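Local coordinates for FLAP structure-specific endonuclease (Sulfolobus solfataricus, PDB 2IZO), which cleaves the 5'-overhanging flaps left by displacement synthesis at Okazaki fragments, acting as a magnesium-dependent, structure-specific nuclease in DNA replication and repair, at residues A173-G177 and L281-P285; H54-L58 and E131-L136; D295-P299 and I330-K334. All blocks are in the same frame, centred on the assembly; numbering follows the deposited sequence.

Contact 1: residues A173-G177 and L281-P285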
loop_
_atom_site.group_PDB
_atom_site.type_symbol
_atom_site.label_atom_id
_atom_site.label_comp_id
_atom_site.label_asym_id
_atom_site.label_seq_id
_atom_site.Cartn_x
_atom_site.Cartn_y
_atom_site.Cartn_z
ATOM N N ALA A 173 9.346 3.988 -33.861
ATOM C CA ALA A 173 10.135 3.071 -33.034
ATOM C C ALA A 173 10.157 1.650 -33.588
ATOM O O ALA A 173 11.183 0.963 -33.516
ATOM C CB ALA A 173 9.619 3.067 -31.616
ATOM N N ILE A 174 9.029 1.215 -34.141
ATOM C CA ILE A 174 8.943 -0.100 -34.769
ATOM C C ILE A 174 9.972 -0.240 -35.898
ATOM O O ILE A 174 10.675 -1.252 -35.977
ATOM C CB ILE A 174 7.517 -0.399 -35.284
ATOM C CG1 ILE A 174 6.496 -0.208 -34.153
ATOM C CG2 ILE A 174 7.439 -1.811 -35.858
ATOM C CD1 ILE A 174 5.047 -0.374 -34.577
ATOM N N LEU A 175 10.078 0.790 -36.739
ATOM C CA LEU A 175 10.969 0.769 -37.907
ATOM C C LEU A 175 12.452 0.885 -37.542
ATOM O O LEU A 175 13.320 0.740 -38.407
ATOM C CB LEU A 175 10.593 1.874 -38.898
ATOM C CG LEU A 175 9.167 1.972 -39.448
ATOM C CD1 LEU A 175 8.937 3.344 -40.060
ATOM C CD2 LEU A 175 8.884 0.883 -40.461
ATOM N N PHE A 176 12.733 1.146 -36.266
ATOM C CA PHE A 176 14.110 1.234 -35.777
ATOM C C PHE A 176 14.536 0.006 -34.976
ATOM O O PHE A 176 15.646 -0.038 -34.438
ATOM C CB PHE A 176 14.312 2.502 -34.947
ATOM C CG PHE A 176 14.353 3.763 -35.761
ATOM C CD1 PHE A 176 15.377 3.982 -36.682
ATOM C CD2 PHE A 176 13.382 4.743 -35.589
ATOM C CE1 PHE A 176 15.424 5.153 -37.428
ATOM C CE2 PHE A 176 13.421 5.921 -36.332
ATOM C CZ PHE A 176 14.445 6.127 -37.253
ATOM N N GLY A 177 13.659 -0.990 -34.900
ATOM C CA GLY A 177 13.995 -2.242 -34.236
ATOM C C GLY A 177 13.489 -2.387 -32.812
ATOM O O GLY A 177 14.032 -3.177 -32.037
ATOM N N LEU A 281 19.359 4.298 -42.777
ATOM C CA LEU A 281 19.009 5.178 -41.664
ATOM C C LEU A 281 18.026 4.509 -40.705
ATOM O O LEU A 281 17.919 4.905 -39.543
ATOM C CB LEU A 281 18.436 6.506 -42.176
ATOM C CG LEU A 281 19.339 7.404 -43.034
ATOM C CD1 LEU A 281 18.521 8.490 -43.729
ATOM C CD2 LEU A 281 20.479 8.022 -42.223
ATOM N N PHE A 282 17.313 3.496 -41.195
ATOM C CA PHE A 282 16.385 2.731 -40.368
ATOM C C PHE A 282 17.006 1.434 -39.870
ATOM O O PHE A 282 16.910 1.117 -38.681
ATOM C CB PHE A 282 15.087 2.436 -41.122
ATOM C CG PHE A 282 14.093 3.559 -41.083
ATOM C CD1 PHE A 282 13.314 3.777 -39.952
ATOM C CD2 PHE A 282 13.926 4.395 -42.180
ATOM C CE1 PHE A 282 12.390 4.813 -39.910
ATOM C CE2 PHE A 282 13.004 5.435 -42.147
ATOM C CZ PHE A 282 12.234 5.644 -41.008
ATOM N N LEU A 283 17.631 0.686 -40.780
ATOM C CA LEU A 283 18.230 -0.608 -40.445
ATOM C C LEU A 283 19.295 -0.464 -39.364
ATOM O O LEU A 283 19.227 -1.121 -38.323
ATOM C CB LEU A 283 18.820 -1.284 -41.687
ATOM C CG LEU A 283 17.862 -1.978 -42.660
ATOM C CD1 LEU A 283 18.526 -2.167 -44.023
ATOM C CD2 LEU A 283 17.372 -3.312 -42.103
ATOM N N ASN A 284 20.260 0.414 -39.618
ATOM C CA ASN A 284 21.345 0.673 -38.680
ATOM C C ASN A 284 21.657 2.168 -38.560
ATOM O O ASN A 284 22.507 2.690 -39.286
ATOM C CB ASN A 284 22.589 -0.146 -39.048
ATOM C CG ASN A 284 22.679 -0.440 -40.539
ATOM O OD1 ASN A 284 22.886 0.461 -41.354
ATOM N ND2 ASN A 284 22.524 -1.709 -40.899
ATOM N N PRO A 285 20.942 2.864 -37.657
ATOM C CA PRO A 285 21.157 4.286 -37.400
ATOM C C PRO A 285 22.160 4.536 -36.276
ATOM O O PRO A 285 22.634 3.588 -35.643
ATOM C CB PRO A 285 19.771 4.769 -36.972
ATOM C CG PRO A 285 19.090 3.548 -36.392
ATOM C CD PRO A 285 19.849 2.321 -36.827
#
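The phenyl rings of F176 and F282 lie against each other in an offset stack, their centroids 4.7 Å apart and their planes inclined by 24°. The overlap is partial: F282 presents one side of its ring, with CD1 over a face of F176 near the rim, 3.6 Å from F176 CE1. L175 packs against the F282 ring, bringing CB to 3.5 Å from F282 CD1, while its CD1 methyl reaches toward CE1 and CZ of the same ring. F282 thus fills a hollow floored by F176 and walled by L175, and the carbonyl oxygen of L175 closes it at the ring edge, 3.4 Å from F282 CD1. F176 is received in turn by the last turn of helix 278-283 and the loop just beyond it: L281 O lies in the plane of its ring, 3.3 Å from F176 CE1, and ring atom CG of P285 approaches F176 CD1 obliquely at 3.7 Å. Behind F176 the short helix ends in a Schellman motif at G177, where a positive phi turns the chain away. Y234 adds a further ring to the cluster, meeting F282 with steeply inclined planes. F176 also rests on A152 and A155 of helix 150-159, close to the predicted metal ligands D172 and E149, whereas L175 packs on L223 of helix 220-230.

Contact 2: residues H54-L58 and E131-L136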
loop_
_atom_site.group_PDB
_atom_site.type_symbol
_atom_site.label_atom_id
_atom_site.label_comp_id
_atom_site.label_asym_id
_atom_site.label_seq_id
_atom_site.Cartn_x
_atom_site.Cartn_y
_atom_site.Cartn_z
ATOM N N HIS A 54 4.937 22.469 -20.457
ATOM C CA HIS A 54 5.844 21.324 -20.580
ATOM C C HIS A 54 6.219 20.741 -19.219
ATOM O O HIS A 54 6.314 19.523 -19.069
ATOM C CB HIS A 54 7.103 21.655 -21.406
ATOM C CG HIS A 54 7.875 22.850 -20.927
ATOM N ND1 HIS A 54 8.742 23.545 -21.744
ATOM C CD2 HIS A 54 7.912 23.478 -19.727
ATOM C CE1 HIS A 54 9.283 24.542 -21.068
ATOM N NE2 HIS A 54 8.796 24.524 -19.839
ATOM N N LEU A 55 6.406 21.618 -18.232
ATOM C CA LEU A 55 6.795 21.217 -16.881
ATOM C C LEU A 55 5.653 20.523 -16.146
ATOM O O LEU A 55 5.874 19.537 -15.439
ATOM C CB LEU A 55 7.286 22.423 -16.073
ATOM C CG LEU A 55 8.551 23.163 -16.524
ATOM C CD1 LEU A 55 8.628 24.535 -15.868
ATOM C CD2 LEU A 55 9.824 22.364 -16.263
ATOM N N SER A 56 4.437 21.042 -16.322
ATOM C CA SER A 56 3.240 20.460 -15.719
ATOM C C SER A 56 3.063 18.993 -16.110
ATOM O O SER A 56 2.668 18.171 -15.283
ATOM C CB SER A 56 1.997 21.266 -16.103
ATOM O OG SER A 56 0.831 20.707 -15.523
ATOM N N GLY A 57 3.364 18.677 -17.368
ATOM C CA GLY A 57 3.321 17.303 -17.859
ATOM C C GLY A 57 4.402 16.443 -17.235
ATOM O O GLY A 57 4.108 15.412 -16.631
ATOM N N LEU A 58 5.651 16.886 -17.368
ATOM C CA LEU A 58 6.810 16.177 -16.821
ATOM C C LEU A 58 6.703 15.904 -15.322
ATOM O O LEU A 58 7.266 14.929 -14.825
ATOM C CB LEU A 58 8.092 16.967 -17.084
ATOM C CG LEU A 58 8.631 17.130 -18.504
ATOM C CD1 LEU A 58 9.479 18.384 -18.562
ATOM C CD2 LEU A 58 9.427 15.906 -18.959
ATOM N N GLU A 131 15.571 22.794 -19.994
ATOM C CA GLU A 131 14.928 22.987 -18.691
ATOM C C GLU A 131 13.907 21.881 -18.392
ATOM O O GLU A 131 13.375 21.791 -17.281
ATOM C CB GLU A 131 14.322 24.393 -18.560
ATOM C CG GLU A 131 15.355 25.519 -18.690
ATOM C CD GLU A 131 14.951 26.801 -17.981
ATOM O OE1 GLU A 131 15.158 26.897 -16.752
ATOM O OE2 GLU A 131 14.448 27.723 -18.659
ATOM N N SER A 132 13.647 21.042 -19.392
ATOM C CA SER A 132 12.915 19.797 -19.187
ATOM C C SER A 132 13.855 18.728 -18.638
ATOM O O SER A 132 13.470 17.947 -17.765
ATOM C CB SER A 132 12.285 19.315 -20.492
ATOM O OG SER A 132 11.320 20.242 -20.955
ATOM N N LYS A 133 15.082 18.707 -19.157
ATOM C CA LYS A 133 16.124 17.785 -18.700
ATOM C C LYS A 133 16.537 18.083 -17.262
ATOM O O LYS A 133 16.591 17.174 -16.431
ATOM C CB LYS A 133 17.357 17.854 -19.607
ATOM C CG LYS A 133 17.154 17.329 -21.017
ATOM C CD LYS A 133 18.456 17.403 -21.797
ATOM C CE LYS A 133 18.227 17.229 -23.284
ATOM N NZ LYS A 133 19.484 17.420 -24.054
ATOM N N LYS A 134 16.824 19.356 -16.981
ATOM C CA LYS A 134 17.233 19.804 -15.644
ATOM C C LYS A 134 16.214 19.422 -14.570
ATOM O O LYS A 134 16.582 19.184 -13.417
ATOM C CB LYS A 134 17.479 21.317 -15.618
ATOM C CG LYS A 134 18.824 21.759 -16.196
ATOM C CD LYS A 134 19.166 23.201 -15.812
ATOM C CE LYS A 134 18.412 24.222 -16.659
ATOM N NZ LYS A 134 18.657 25.623 -16.217
ATOM N N LEU A 135 14.940 19.370 -14.961
ATOM C CA LEU A 135 13.869 18.920 -14.078
ATOM C C LEU A 135 13.963 17.415 -13.847
ATOM O O LEU A 135 13.866 16.950 -12.709
ATOM C CB LEU A 135 12.493 19.291 -14.648
ATOM C CG LEU A 135 11.250 18.833 -13.869
ATOM C CD1 LEU A 135 11.126 19.540 -12.527
ATOM C CD2 LEU A 135 9.993 19.039 -14.688
ATOM N N LEU A 136 14.160 16.663 -14.930
ATOM C CA LEU A 136 14.249 15.203 -14.857
ATOM C C LEU A 136 15.491 14.717 -14.092
ATOM O O LEU A 136 15.441 13.677 -13.432
ATOM C CB LEU A 136 14.164 14.574 -16.258
ATOM C CG LEU A 136 12.829 14.674 -17.020
ATOM C CD1 LEU A 136 13.007 14.319 -18.491
ATOM C CD2 LEU A 136 11.732 13.808 -16.395
#
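L58 and L55 of helix 53-68 meet L135, L136 and S132 of helix 126-139 across a buried seam between two helices running in nearly the same direction. The short segments cross at -28°, with their axes 10.4 Å apart at closest approach.

Apolar packing does most of the work. L135 swings CG opposite its backbone N (chi1 177°), which sends the CD2 methyl between the two leucines of the facing helix, 3.7 Å from L55 CD2 and equally near L58 CB. L58 spreads its two methyls over residues one turn apart on the facing helix: CD1 abuts S132 CB at 3.5 Å, while CD2 faces L136 CD1 at 3.9 Å, the two leucine side chains crossing at about a right angle. Cutting L58 back to an alanine here would probably leave S132 CB and the methyls of L136 without their facing partner and open a gap between the helices.

Polar atoms enter the seam through van der Waals contact. L58 CD1 also meets S132 OG, and L55 CD2 sits 3.7 Å from the backbone oxygen E131 O. S132 OG lies over one face of the H54 imidazole, 4.3 Å from H54 ND1; the hydroxyl is satisfied within its own helix by a hydrogen bond to M128 O.

The seam joins the N-domain to the I-domain and is closed on several sides. L29 of helix 25-34 touches both L58 and S132, and L308 of helix 301-310 packs on L55 and L135. On the sheet side, Y74 of strand 70-76 touches L58 and L136, and F76 also touches L136, so that the helix pair is set against the mixed sheet.

Contact 3: residues D295-P299 and I330-K334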
loop_
_atom_site.group_PDB
_atom_site.type_symbol
_atom_site.label_atom_id
_atom_site.label_comp_id
_atom_site.label_asym_id
_atom_site.label_seq_id
_atom_site.Cartn_x
_atom_site.Cartn_y
_atom_site.Cartn_z
ATOM N N ASP A 295 19.186 4.266 -13.868
ATOM C CA ASP A 295 18.579 3.953 -12.577
ATOM C C ASP A 295 17.940 5.156 -11.869
ATOM O O ASP A 295 18.410 6.292 -12.000
ATOM C CB ASP A 295 19.618 3.288 -11.673
ATOM C CG ASP A 295 19.173 1.926 -11.182
ATOM O OD1 ASP A 295 17.978 1.767 -10.853
ATOM O OD2 ASP A 295 20.023 1.009 -11.129
ATOM N N LEU A 296 16.873 4.887 -11.113
ATOM C CA LEU A 296 16.140 5.923 -10.380
ATOM C C LEU A 296 16.926 6.458 -9.184
ATOM O O LEU A 296 17.298 5.705 -8.281
ATOM C CB LEU A 296 14.773 5.402 -9.916
ATOM C CG LEU A 296 13.630 5.277 -10.929
ATOM C CD1 LEU A 296 12.480 4.475 -10.330
ATOM C CD2 LEU A 296 13.141 6.645 -11.409
ATOM N N ASN A 297 17.172 7.764 -9.190
ATOM C CA ASN A 297 17.873 8.432 -8.099
ATOM C C ASN A 297 16.912 9.167 -7.163
ATOM O O ASN A 297 15.702 9.181 -7.391
ATOM C CB ASN A 297 18.936 9.387 -8.656
ATOM C CG ASN A 297 20.114 8.654 -9.285
ATOM O OD1 ASN A 297 19.994 7.509 -9.725
ATOM N ND2 ASN A 297 21.263 9.317 -9.331
ATOM N N GLU A 298 17.461 9.759 -6.106
ATOM C CA GLU A 298 16.677 10.531 -5.144
ATOM C C GLU A 298 16.356 11.935 -5.656
ATOM O O GLU A 298 17.268 12.689 -6.017
ATOM C CB GLU A 298 17.406 10.621 -3.803
ATOM C CG GLU A 298 16.995 9.565 -2.800
ATOM C CD GLU A 298 17.538 9.852 -1.417
ATOM O OE1 GLU A 298 18.763 9.718 -1.221
ATOM O OE2 GLU A 298 16.739 10.210 -0.526
ATOM N N PRO A 299 15.058 12.292 -5.690
ATOM C CA PRO A 299 14.653 13.637 -6.100
ATOM C C PRO A 299 14.889 14.674 -5.003
ATOM O O PRO A 299 14.291 14.581 -3.928
ATOM C CB PRO A 299 13.155 13.483 -6.383
ATOM C CG PRO A 299 12.715 12.335 -5.546
ATOM C CD PRO A 299 13.903 11.435 -5.356
ATOM N N ILE A 330 8.494 5.969 -5.891
ATOM C CA ILE A 330 9.758 5.304 -6.229
ATOM C C ILE A 330 9.960 4.029 -5.397
ATOM O O ILE A 330 10.408 3.005 -5.921
ATOM C CB ILE A 330 10.973 6.264 -6.065
ATOM C CG1 ILE A 330 10.800 7.503 -6.951
ATOM C CG2 ILE A 330 12.291 5.553 -6.393
ATOM C CD1 ILE A 330 11.775 8.628 -6.651
ATOM N N LYS A 331 9.613 4.099 -4.110
ATOM C CA LYS A 331 9.721 2.957 -3.197
ATOM C C LYS A 331 8.948 1.735 -3.696
ATOM O O LYS A 331 9.439 0.606 -3.606
ATOM C CB LYS A 331 9.263 3.347 -1.798
ATOM N N GLU A 332 7.745 1.970 -4.223
ATOM C CA GLU A 332 6.922 0.900 -4.785
ATOM C C GLU A 332 7.315 0.546 -6.217
ATOM O O GLU A 332 7.112 -0.590 -6.653
ATOM C CB GLU A 332 5.430 1.255 -4.712
ATOM C CG GLU A 332 4.753 0.924 -3.376
ATOM C CD GLU A 332 4.634 -0.579 -3.097
ATOM O OE1 GLU A 332 4.390 -0.940 -1.925
ATOM O OE2 GLU A 332 4.777 -1.399 -4.033
ATOM N N ALA A 333 7.873 1.521 -6.939
ATOM C CA ALA A 333 8.265 1.339 -8.343
ATOM C C ALA A 333 9.566 0.553 -8.490
ATOM O O ALA A 333 9.640 -0.388 -9.284
ATOM C CB ALA A 333 8.370 2.685 -9.053
ATOM N N LYS A 334 10.584 0.947 -7.722
ATOM C CA LYS A 334 11.859 0.226 -7.677
ATOM C C LYS A 334 11.668 -1.172 -7.086
ATOM O O LYS A 334 12.373 -2.113 -7.457
ATOM C CB LYS A 334 12.907 1.016 -6.883
ATOM C CG LYS A 334 14.355 0.577 -7.131
ATOM C CD LYS A 334 15.372 1.476 -6.418
ATOM C CE LYS A 334 15.611 2.799 -7.158
ATOM N NZ LYS A 334 16.260 2.614 -8.494
#
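An extended loop, 295-299, which leads into helix 301-310, is laid across the C-terminal part of the long helix 316-337, where I330 and K334, one turn apart, receive it. The contact has a polar end and an apolar end.

At the polar end K334 reaches D295 and L296. Its chain leaves with CG opposite the backbone N (chi1 -162°) and then bends at chi3 (-79°) and chi4 (-66°), which curls the ammonium group back toward the loop. There K334 NZ forms a salt bridge with D295 OD1 at 3.0 Å, the two side chains meeting at about a right angle. A weak hydrogen bond of 3.3 Å runs from K334 NZ to L296 O. The same nitrogen lies against L296 CB at 3.5 Å, and the lysine therefore covers the base of the leucine as well as its carbonyl. D295 OD1 is also approached by the backbone N of L296, in a weak hydrogen bond.

At the apolar end the side chain of I330 is shared between two loop residues. Its CG2 branch faces L296 CD1 at 4.1 Å, whereas the CD1 methyl at the end of the other branch points at the proline ring, 3.8 Å from P299 CD. L66 of helix 53-68 packs on L296 from within the fold, and the proline also touches L326 and T327 of helix 316-337.

The one strong polar link is thus an ion pair near the surface, probably moderated by solvent, since D295 is exposed. R20 offers the same carboxylate oxygen a second, long and weak ion pair. The buried L296 makes the inner side of the contact hydrophobic, while K334 combines charge pairing with cover for the loop backbone.

In the fold
From the N terminus, contact 2 closes first: helix 53-68 of the N-domain meets helix 126-139 of the I-domain, and strand 70-76 lies in the loop between them. Contact 1 follows, returning helix 278-283 to the short helix 172-175 of the I-domain near the predicted metal ligands. Contact 3 closes last and over the shortest span, joining the loop before helix 301-310 to helix 316-337. The three loops run in series, none nested or crossing. Contacts 2 and 3 have centres about 17 Å apart; helix 53-68 forms one side of contact 2 and also packs against contact 3. Contact 1 lies across the chain's centre, about 27 Å from contact 2 and 31 Å from contact 3, centre to centre.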